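Local coordinates for VP5 (Halorubrum pleomorphic virus 2, PDB 6QGI), which probably serves as the envelope protein that drives membrane fusion when this pleomorphic virus of haloarchaea enters its host cell, at residues A[285-288]-A[289-293]; A[3-6]-A[7-11]. All coordinates share one frame; numbering follows the deposited sequence.

Interaction 1: A[285-288]-A[289-293]; sequences QAIA and DLIAL
Gln285 and Asp289 meet because the glutamine chain first sets CG opposite its own backbone N (chi1 -155°) and then bends at CG (chi2 46°), bringing the amide forward one helical turn to the carboxylate. Asp289 answers with CG lying beside its own backbone N, which turns its oxygens back toward Gln285. NE2 of Gln285 donates to OD1 of Asp289 over 2.8 Å. The acceptor lies almost in the plane of the amide, but the carboxylate is met from above, the donor standing 50° out of its plane. The aliphatic part follows, with CG of Gln285 at 3.7 Å from OD2 of Asp289. Asp289 is buried, and its OD2 forms a salt bridge with Arg21, so each carboxylate oxygen has a partner, which would probably stabilise the negative charge.

This is i to i+4 side-chain pairing on the short helix 285-292, set beside helix 270-279, the C-terminal helix 476-496 and strand 434-439. The backbone keeps regular alpha-helical bonds, Asp289 N to Gln285 O measuring 2.8 Å and Ile291 N to Ile287 O 2.9 Å.

The apolar flank pairs residues at both i+4 and i+3. At the wider spacing CG1 of Ile287 touches CD1 of Ile291 at 3.8 Å; at the shorter one CD1 of Ile287 comes within 4.2 Å of CB of Leu290, the two side chains crossing at about a right angle. Branched and long aliphatic residues suit this flank, where both isoleucines rest on Tyr493 of helix 476-496 and Leu290 meets Thr436. Small residues serve where neighbours come close: the methyl of Ala292 packs against O of Ala288 at 3.5 Å and touches Ala274 of helix 270-279.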
# COMPACT_ATOMS: atom_id res chain seq x y z
N GLN A 285 9.89 7.31 2.56
CA GLN A 285 10.39 6.01 2.13
C GLN A 285 9.64 5.35 0.96
O GLN A 285 10.29 4.72 0.13
CB GLN A 285 10.42 5.03 3.31
CG GLN A 285 11.44 3.89 3.16
CD GLN A 285 12.80 4.35 2.68
OE1 GLN A 285 13.45 5.20 3.29
NE2 GLN A 285 13.24 3.79 1.56
N ALA A 286 8.30 5.45 0.90
CA ALA A 286 7.53 4.81 -0.17
C ALA A 286 7.94 5.30 -1.57
O ALA A 286 8.07 4.47 -2.48
CB ALA A 286 6.04 5.00 0.05
N ILE A 287 8.22 6.62 -1.75
CA ILE A 287 8.65 7.11 -3.07
C ILE A 287 10.10 6.65 -3.34
O ILE A 287 10.39 6.24 -4.46
CB ILE A 287 8.42 8.64 -3.31
CG1 ILE A 287 8.77 9.07 -4.76
CG2 ILE A 287 9.14 9.52 -2.28
CD1 ILE A 287 8.01 8.35 -5.90
N ALA A 288 10.97 6.63 -2.30
CA ALA A 288 12.35 6.13 -2.41
C ALA A 288 12.34 4.67 -2.89
O ALA A 288 13.09 4.31 -3.79
CB ALA A 288 13.06 6.24 -1.06
N ASP A 289 11.42 3.86 -2.33
CA ASP A 289 11.20 2.46 -2.67
C ASP A 289 10.57 2.31 -4.06
O ASP A 289 10.96 1.40 -4.80
CB ASP A 289 10.33 1.78 -1.59
CG ASP A 289 10.98 1.61 -0.22
OD1 ASP A 289 12.23 1.75 -0.12
OD2 ASP A 289 10.25 1.33 0.76
N LEU A 290 9.63 3.20 -4.44
CA LEU A 290 8.99 3.20 -5.76
C LEU A 290 9.99 3.54 -6.87
O LEU A 290 9.88 2.98 -7.97
CB LEU A 290 7.78 4.16 -5.82
CG LEU A 290 6.45 3.66 -5.22
CD1 LEU A 290 5.42 4.76 -5.23
CD2 LEU A 290 5.89 2.45 -5.98
N ILE A 291 10.97 4.43 -6.60
CA ILE A 291 12.03 4.79 -7.55
C ILE A 291 12.95 3.57 -7.71
O ILE A 291 13.30 3.21 -8.83
CB ILE A 291 12.80 6.08 -7.12
CG1 ILE A 291 11.89 7.33 -7.24
CG2 ILE A 291 14.11 6.29 -7.93
CD1 ILE A 291 12.23 8.44 -6.27
N ALA A 292 13.29 2.91 -6.58
CA ALA A 292 14.13 1.70 -6.54
C ALA A 292 13.47 0.53 -7.29
O ALA A 292 14.18 -0.31 -7.85
CB ALA A 292 14.41 1.31 -5.11
N LEU A 293 12.12 0.49 -7.31
CA LEU A 293 11.34 -0.53 -8.02
C LEU A 293 11.10 -0.12 -9.47
O LEU A 293 10.34 -0.78 -10.19
CB LEU A 293 10.02 -0.83 -7.29
CG LEU A 293 10.14 -1.70 -6.04
CD1 LEU A 293 9.01 -1.42 -5.08
CD2 LEU A 293 10.22 -3.18 -6.39

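Interaction 2: A[3-6]-A[7-11]; sequences PLVG and VGLAA
Leu9 folds back over Val5 and Leu4 on the inner side of this short, weakly bonded N-terminal helix, while Pro3 and Val7 meet on its outer, solvent-facing side. On the packed side CD1 of Leu9 lies 4.2 Å from CG2 of Val5, the two side chains approaching at a slant, and CG1 of Val5 reaches CB of Ala11 at 3.9 Å. Val5 can serve both neighbours because its branches diverge: CG1 sits opposite the backbone N (chi1 170°), and CG2 is left beside that nitrogen. Leu9, Val5 and Ala11 all rest on Ile437 of strand 434-439, so compact aliphatic groups suit the place.

The backbone explains the fold of the segment. After an ordinary turn, with Val7 N bonded to Pro3 O, helix 4-8 widens into a pi-type turn in which Leu9 N donates to Leu4 O at 2.8 Å, bent at the hydrogen (135°). With no beta carbon, Gly8 leaves room for Leu4 O beside its CA. Ala10, with positive phi, then ends the helix and directs the chain into strand 11-13; past the helix end, Ala11 N reaches back six residues to Val5 O over 2.8 Å.

The exposed side is looser. CD of the Pro3 ring and CG2 of Val7 touch at 3.9 Å, the one apolar side-chain contact between 3-6 and 7-11 on this side; Val7 also touches Ala2 and Tyr375. Gly6, also exposed, contributes through its CA, which approaches Ala11 O at 3.5 Å in a nearly straight C-H...O contact.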
# COMPACT_ATOMS: atom_id res chain seq x y z
N PRO A 3 -10.07 8.27 8.50
CA PRO A 3 -8.69 8.47 7.99
C PRO A 3 -8.67 9.41 6.78
O PRO A 3 -9.48 9.26 5.86
CB PRO A 3 -8.24 7.05 7.63
CG PRO A 3 -9.49 6.29 7.39
CD PRO A 3 -10.55 6.90 8.26
N LEU A 4 -7.76 10.42 6.81
CA LEU A 4 -7.56 11.45 5.78
C LEU A 4 -7.29 10.83 4.41
O LEU A 4 -7.92 11.23 3.43
CB LEU A 4 -6.37 12.36 6.20
CG LEU A 4 -5.87 13.44 5.22
CD1 LEU A 4 -6.93 14.52 4.99
CD2 LEU A 4 -4.58 14.07 5.70
N VAL A 5 -6.36 9.88 4.33
CA VAL A 5 -5.99 9.20 3.10
C VAL A 5 -7.17 8.34 2.60
O VAL A 5 -7.54 8.45 1.42
CB VAL A 5 -4.70 8.36 3.29
CG1 VAL A 5 -4.42 7.46 2.09
CG2 VAL A 5 -3.51 9.26 3.59
N GLY A 6 -7.74 7.54 3.49
CA GLY A 6 -8.84 6.63 3.18
C GLY A 6 -10.15 7.27 2.78
O GLY A 6 -10.80 6.79 1.85
N VAL A 7 -10.57 8.34 3.49
CA VAL A 7 -11.85 8.99 3.24
C VAL A 7 -11.67 10.33 2.51
O VAL A 7 -12.29 10.53 1.45
CB VAL A 7 -12.67 9.16 4.55
CG1 VAL A 7 -14.03 9.80 4.27
CG2 VAL A 7 -12.84 7.83 5.27
N GLY A 8 -10.86 11.22 3.08
CA GLY A 8 -10.62 12.56 2.54
C GLY A 8 -10.04 12.58 1.15
O GLY A 8 -10.46 13.38 0.31
N LEU A 9 -9.06 11.70 0.88
CA LEU A 9 -8.40 11.65 -0.42
C LEU A 9 -8.90 10.48 -1.26
O LEU A 9 -8.51 10.38 -2.43
CB LEU A 9 -6.87 11.58 -0.25
CG LEU A 9 -6.22 12.63 0.68
CD1 LEU A 9 -4.80 12.26 1.02
CD2 LEU A 9 -6.31 14.04 0.09
N ALA A 10 -9.78 9.61 -0.70
CA ALA A 10 -10.34 8.41 -1.35
C ALA A 10 -9.18 7.59 -1.94
O ALA A 10 -9.23 7.10 -3.07
CB ALA A 10 -11.36 8.79 -2.42
N ALA A 11 -8.10 7.49 -1.15
CA ALA A 11 -6.85 6.86 -1.52
C ALA A 11 -6.47 5.72 -0.55
O ALA A 11 -7.27 5.34 0.32
CB ALA A 11 -5.75 7.91 -1.54

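Interactions 1 and 2 do not touch: their centres are 21 Å apart and their nearest atoms about 11 Å. Strand 434-439 is what they share, since the helical turns of 285-293 lean on Thr436 whereas the turn of 3-11 packs on the next residue, Ile437. The chain links them as well. Beyond strand 11-13 it runs on to Val16, Leu20 and Arg21, which border interaction 1 and supply its salt-bridge partner. The side chain of Leu4 in interaction 2 is about 13 Å from the sugar on Asn396, too far for direct contact.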